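401aa long hypothetical glucose-1-phosphate thymidylyltransferase (Sulfolobus tokodaii, PDB 2GGO) transfers nucleotides to sugar 1-phosphates and probably acetylates amino-sugar phosphates, in the synthesis of UDP-N-acetylglucosamine and UDP-N-acetylgalactosamine. Local coordinates at residues Q138-K143 with D194-V199; L283-K288 with I300-K305. All coordinates share one frame; numbering follows the deposited sequence.

Contact 1 and contact 2 belong to the two halves of a bifunctional chain and lie on opposite sides of its centre, with their own centres 46 Å apart and nearest atoms about 32 Å apart. Contact 1 comes first and closes before contact 2 opens. It sits in the N-terminal nucleotidyl transferase part, where the hairpin of strands 132-135 and 141-145 meets strand 197-201 at the rim of the mixed sheet. Contact 2 joins two neighbouring coils of the C-terminal parallel beta-helix. The two share no sheet, yet residues 300-305 also touch R21 and P27 of the N-terminal half, which places contact 2 where the two halves meet.

Contact 1: residues Q138-K143 with D194-V199; sequences QNNLSK and DHRVKV
L141 and V197 are joined by backbone and side chain at once. The one hydrogen bond between the segments runs from L141 N to V197 O, 2.9 Å long with an N-H...O angle of 148°.

The apolar part is built round L141. Its CB lies 4.1 Å from CB of V197, and with CG anti to the backbone N (chi1 -172°) the isobutyl end is carried on so that CD1 reaches CG2 of V199, also 4.1 Å away. I188 and A192 of helix 184-194 pack on the same leucine, while I119 and L135 touch V199, so the pair forms part of a small hydrophobic core between helix, hairpin and sheet.

The polar side chains meet without bonding. N140 has its CG beside the backbone N, which lays CB against V197 O at 3.5 Å and sends the amide out over one face of the R196 guanidinium, toward its rim, the two planes turned 64° apart. ND2 of N140 and NH1 of R196 come to 3.4 Å, but both are donors, so this is mere proximity. The other branch, OD1, rests 3.8 Å from CA of K198. R196 itself has a long, weak ion pair with E116.

S142 and K143 both face V134, a classic beta bulge in the hairpin. The hairpin docks through its turn and the start of its second strand, N139-L141, beside strand 197-201 at the edge of the mixed sheet of a GT-A nucleotidyl transferase, the side chain of L141 about 7 Å from that of N157, which probably binds N-acetyl-alpha-D-glucosamine 1-phosphate.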
loop_
_atom_site.group_PDB
_atom_site.type_symbol
_atom_site.label_atom_id
_atom_site.label_comp_id
_atom_site.label_asym_id
_atom_site.label_seq_id
_atom_site.Cartn_x
_atom_site.Cartn_y
_atom_site.Cartn_z
ATOM N N GLN A 138 26.294 -16.889 15.375
ATOM C CA GLN A 138 25.488 -18.094 15.231
ATOM C C GLN A 138 24.215 -17.836 14.438
ATOM O O GLN A 138 23.441 -18.759 14.163
ATOM C CB GLN A 138 25.153 -18.645 16.607
ATOM C CG GLN A 138 25.453 -20.121 16.740
ATOM C CD GLN A 138 26.333 -20.409 17.942
ATOM O OE1 GLN A 138 27.310 -21.157 17.845
ATOM N NE2 GLN A 138 26.003 -19.798 19.087
ATOM N N ASN A 139 24.014 -16.565 14.092
ATOM C CA ASN A 139 22.968 -16.113 13.162
ATOM C C ASN A 139 21.553 -15.911 13.739
ATOM O O ASN A 139 20.576 -15.767 13.000
ATOM C CB ASN A 139 22.969 -16.948 11.864
ATOM C CG ASN A 139 24.281 -16.815 11.083
ATOM O OD1 ASN A 139 25.156 -16.013 11.440
ATOM N ND2 ASN A 139 24.420 -17.607 10.013
ATOM N N ASN A 140 21.463 -15.887 15.063
ATOM C CA ASN A 140 20.322 -15.291 15.739
ATOM C C ASN A 140 20.604 -13.792 15.868
ATOM O O ASN A 140 21.640 -13.319 15.408
ATOM C CB ASN A 140 20.095 -15.946 17.101
ATOM C CG ASN A 140 20.056 -17.464 17.019
ATOM O OD1 ASN A 140 19.347 -18.043 16.189
ATOM N ND2 ASN A 140 20.827 -18.116 17.885
ATOM N N LEU A 141 19.704 -13.037 16.483
ATOM C CA LEU A 141 19.818 -11.587 16.429
ATOM C C LEU A 141 20.784 -11.015 17.454
ATOM O O LEU A 141 20.651 -11.282 18.652
ATOM C CB LEU A 141 18.450 -10.916 16.576
ATOM C CG LEU A 141 18.399 -9.403 16.337
ATOM C CD1 LEU A 141 18.340 -9.087 14.848
ATOM C CD2 LEU A 141 17.242 -8.780 17.106
ATOM N N SER A 142 21.741 -10.223 16.965
ATOM C CA SER A 142 22.606 -9.430 17.821
ATOM C C SER A 142 21.905 -8.113 18.122
ATOM O O SER A 142 21.453 -7.888 19.242
ATOM C CB SER A 142 23.959 -9.205 17.157
ATOM O OG SER A 142 24.950 -8.951 18.130
ATOM N N LYS A 143 21.788 -7.248 17.121
ATOM C CA LYS A 143 20.979 -6.026 17.277
ATOM C C LYS A 143 20.341 -5.544 15.959
ATOM O O LYS A 143 20.603 -6.118 14.895
ATOM C CB LYS A 143 21.746 -4.900 18.028
ATOM C CG LYS A 143 23.048 -4.373 17.376
ATOM C CD LYS A 143 23.905 -3.541 18.366
ATOM C CE LYS A 143 24.850 -4.419 19.221
ATOM N NZ LYS A 143 25.490 -3.736 20.393
ATOM N N ASP A 194 19.584 -11.088 26.385
ATOM C CA ASP A 194 19.266 -12.174 27.319
ATOM C C ASP A 194 18.738 -13.384 26.543
ATOM O O ASP A 194 19.251 -14.509 26.668
ATOM C CB ASP A 194 18.213 -11.717 28.343
ATOM C CG ASP A 194 18.351 -10.236 28.728
ATOM O OD1 ASP A 194 19.184 -9.509 28.130
ATOM O OD2 ASP A 194 17.605 -9.792 29.635
ATOM N N HIS A 195 17.710 -13.129 25.731
ATOM C CA HIS A 195 17.034 -14.177 24.990
ATOM C C HIS A 195 17.570 -14.336 23.587
ATOM O O HIS A 195 18.009 -13.370 22.936
ATOM C CB HIS A 195 15.534 -13.923 24.942
ATOM C CG HIS A 195 14.865 -14.054 26.269
ATOM N ND1 HIS A 195 14.747 -12.998 27.149
ATOM C CD2 HIS A 195 14.284 -15.116 26.873
ATOM C CE1 HIS A 195 14.119 -13.405 28.237
ATOM N NE2 HIS A 195 13.823 -14.685 28.092
ATOM N N ARG A 196 17.522 -15.585 23.142
ATOM C CA ARG A 196 17.853 -15.966 21.789
ATOM C C ARG A 196 16.629 -15.657 20.916
ATOM O O ARG A 196 15.529 -16.191 21.141
ATOM C CB ARG A 196 18.232 -17.445 21.792
ATOM C CG ARG A 196 17.911 -18.240 20.572
ATOM C CD ARG A 196 17.561 -19.648 21.022
ATOM N NE ARG A 196 17.481 -20.574 19.903
ATOM C CZ ARG A 196 18.541 -21.094 19.287
ATOM N NH1 ARG A 196 19.778 -20.783 19.678
ATOM N NH2 ARG A 196 18.364 -21.929 18.272
ATOM N N VAL A 197 16.836 -14.752 19.956
ATOM C CA VAL A 197 15.813 -14.295 19.018
ATOM C C VAL A 197 16.213 -14.757 17.613
ATOM O O VAL A 197 17.056 -14.122 16.984
ATOM C CB VAL A 197 15.707 -12.756 19.053
ATOM C CG1 VAL A 197 14.518 -12.276 18.261
ATOM C CG2 VAL A 197 15.588 -12.272 20.462
ATOM N N LYS A 198 15.644 -15.871 17.138
ATOM C CA LYS A 198 15.951 -16.428 15.803
ATOM C C LYS A 198 15.742 -15.402 14.700
ATOM O O LYS A 198 15.049 -14.410 14.880
ATOM C CB LYS A 198 15.063 -17.635 15.496
ATOM C CG LYS A 198 15.562 -18.969 15.991
ATOM C CD LYS A 198 14.855 -20.146 15.266
ATOM C CE LYS A 198 15.296 -20.290 13.790
ATOM N NZ LYS A 198 14.733 -21.505 13.114
ATOM N N VAL A 199 16.352 -15.633 13.558
ATOM C CA VAL A 199 16.123 -14.781 12.414
ATOM C C VAL A 199 15.931 -15.717 11.226
ATOM O O VAL A 199 16.867 -16.439 10.834
ATOM C CB VAL A 199 17.277 -13.736 12.183
ATOM C CG1 VAL A 199 17.322 -13.255 10.745
ATOM C CG2 VAL A 199 17.129 -12.536 13.104
#

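Contact 2: residues L283-K288 with I300-K305; sequences LVEKNK and IMEGSK
The carboxylates of E285 and E302 are turned 60° apart. CG2 of V284 lies over one face of the E302 carboxylate, 3.8 Å from its CD, while OE1 of E285 comes obliquely to the E302 chain, 3.2 Å from its CG. With CG anti to the backbone N (chi1 170°), E285 runs out extended and reaches that methylene. The charged ends stay 4.6 Å apart, E285 OE1 to E302 OE2, and E302 has a salt bridge to R21, which probably eases the like charges.

The amide of N287 fills the space between the coils beside the carbonyls of M301 and S304 and against CG2 of I300. With an alanine here, both carbonyls would probably lose their polar neighbour and a gap would open between the coils.

Backbone bonds tie the coils in parallel: V284 N to I300 O at 2.9 Å, G303 N to E285 O at 2.7 Å and K288 N to S304 O at 3.2 Å. Residues M301 to S304 make a type II turn, whose third residue, G303 (phi 64°), supplies the N-H of the middle bond. Inside, L283 and I300 lie side by side, CD2 to CD1 3.9 Å.

Such a stack of equivalent corners and strands marks the hexapeptide beta-helix. Its chemistry implies coils held mainly by backbone bonds and apolar packing, with the carboxylates at the corner, E302 paired with R21 of the N-terminal half.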
loop_
_atom_site.group_PDB
_atom_site.type_symbol
_atom_site.label_atom_id
_atom_site.label_comp_id
_atom_site.label_asym_id
_atom_site.label_seq_id
_atom_site.Cartn_x
_atom_site.Cartn_y
_atom_site.Cartn_z
ATOM N N LEU A 283 -7.843 -1.425 -13.158
ATOM C CA LEU A 283 -9.049 -0.720 -12.756
ATOM C C LEU A 283 -9.677 -1.545 -11.681
ATOM O O LEU A 283 -10.154 -2.648 -12.014
ATOM C CB LEU A 283 -10.028 -0.628 -13.935
ATOM C CG LEU A 283 -9.276 -0.094 -15.166
ATOM C CD1 LEU A 283 -10.051 -0.366 -16.496
ATOM C CD2 LEU A 283 -9.033 1.358 -14.961
ATOM N N VAL A 284 -9.721 -1.063 -10.439
ATOM C CA VAL A 284 -10.058 -1.987 -9.336
ATOM C C VAL A 284 -11.494 -2.520 -9.325
ATOM O O VAL A 284 -11.717 -3.698 -9.067
ATOM C CB VAL A 284 -9.613 -1.567 -7.917
ATOM C CG1 VAL A 284 -8.371 -0.719 -7.870
ATOM C CG2 VAL A 284 -10.733 -1.088 -7.040
ATOM N N GLU A 285 -12.457 -1.680 -9.655
ATOM C CA GLU A 285 -13.849 -2.052 -9.594
ATOM C C GLU A 285 -14.728 -0.926 -10.154
ATOM O O GLU A 285 -14.599 0.227 -9.728
ATOM C CB GLU A 285 -14.218 -2.239 -8.123
ATOM C CG GLU A 285 -15.681 -2.391 -7.852
ATOM C CD GLU A 285 -15.984 -2.500 -6.365
ATOM O OE1 GLU A 285 -15.080 -2.287 -5.520
ATOM O OE2 GLU A 285 -17.143 -2.793 -6.037
ATOM N N LYS A 286 -15.650 -1.285 -11.041
ATOM C CA LYS A 286 -16.703 -0.374 -11.441
ATOM C C LYS A 286 -16.198 0.963 -11.997
ATOM O O LYS A 286 -16.635 2.054 -11.560
ATOM C CB LYS A 286 -17.626 -0.126 -10.249
ATOM C CG LYS A 286 -18.634 -1.228 -10.090
ATOM C CD LYS A 286 -19.555 -0.931 -8.955
ATOM C CE LYS A 286 -20.382 -2.163 -8.602
ATOM N NZ LYS A 286 -20.893 -1.935 -7.206
ATOM N N ASN A 287 -15.276 0.872 -12.959
ATOM C CA ASN A 287 -14.617 2.056 -13.451
ATOM C C ASN A 287 -15.175 2.357 -14.796
ATOM O O ASN A 287 -15.623 1.459 -15.468
ATOM C CB ASN A 287 -13.120 1.832 -13.547
ATOM C CG ASN A 287 -12.485 1.649 -12.216
ATOM O OD1 ASN A 287 -12.300 2.577 -11.451
ATOM N ND2 ASN A 287 -12.138 0.433 -11.911
ATOM N N LYS A 288 -15.261 3.634 -15.135
ATOM C CA LYS A 288 -15.601 4.014 -16.491
ATOM C C LYS A 288 -14.393 4.654 -17.152
ATOM O O LYS A 288 -13.782 5.587 -16.576
ATOM C CB LYS A 288 -16.861 4.886 -16.579
ATOM C CG LYS A 288 -17.232 5.273 -18.088
ATOM C CD LYS A 288 -18.717 5.111 -18.395
ATOM C CE LYS A 288 -19.081 5.129 -19.876
ATOM N NZ LYS A 288 -18.299 6.191 -20.448
ATOM N N ILE A 300 -6.521 2.749 -10.600
ATOM C CA ILE A 300 -7.693 3.643 -10.544
ATOM C C ILE A 300 -8.720 2.855 -9.717
ATOM O O ILE A 300 -9.156 1.788 -10.094
ATOM C CB ILE A 300 -8.196 3.975 -11.983
ATOM C CG1 ILE A 300 -7.115 4.739 -12.803
ATOM C CG2 ILE A 300 -9.428 4.821 -11.971
ATOM C CD1 ILE A 300 -7.445 4.830 -14.337
ATOM N N MET A 301 -9.030 3.397 -8.545
ATOM C CA MET A 301 -9.844 2.728 -7.552
ATOM C C MET A 301 -11.337 2.792 -7.826
ATOM O O MET A 301 -11.803 3.288 -8.875
ATOM C CB MET A 301 -9.447 3.227 -6.151
ATOM C CG MET A 301 -7.963 2.956 -5.799
ATOM S SD MET A 301 -7.337 3.649 -4.264
ATOM C CE MET A 301 -5.618 3.201 -4.464
ATOM N N GLU A 302 -12.095 2.292 -6.862
ATOM C CA GLU A 302 -13.501 1.879 -7.024
ATOM C C GLU A 302 -14.414 2.970 -7.582
ATOM O O GLU A 302 -14.520 4.028 -6.972
ATOM C CB GLU A 302 -14.069 1.487 -5.641
ATOM C CG GLU A 302 -13.344 0.345 -4.934
ATOM C CD GLU A 302 -12.201 0.777 -4.009
ATOM O OE1 GLU A 302 -11.721 1.911 -4.111
ATOM O OE2 GLU A 302 -11.766 -0.044 -3.156
ATOM N N GLY A 303 -15.160 2.655 -8.641
ATOM C CA GLY A 303 -16.164 3.562 -9.171
ATOM C C GLY A 303 -15.636 4.882 -9.736
ATOM O O GLY A 303 -16.406 5.783 -9.999
ATOM N N SER A 304 -14.331 5.008 -9.919
ATOM C CA SER A 304 -13.749 6.227 -10.528
ATOM C C SER A 304 -13.950 6.270 -12.005
ATOM O O SER A 304 -13.974 5.264 -12.646
ATOM C CB SER A 304 -12.297 6.348 -10.204
ATOM O OG SER A 304 -12.199 6.761 -8.844
ATOM N N LYS A 305 -14.141 7.459 -12.550
ATOM C CA LYS A 305 -14.619 7.580 -13.904
ATOM C C LYS A 305 -13.728 8.513 -14.733
ATOM O O LYS A 305 -13.560 9.689 -14.371
ATOM C CB LYS A 305 -16.006 8.148 -13.843
ATOM C CG LYS A 305 -17.106 7.076 -13.530
ATOM C CD LYS A 305 -18.524 7.613 -13.878
ATOM C CE LYS A 305 -19.303 8.110 -12.635
ATOM N NZ LYS A 305 -20.564 8.953 -12.923
#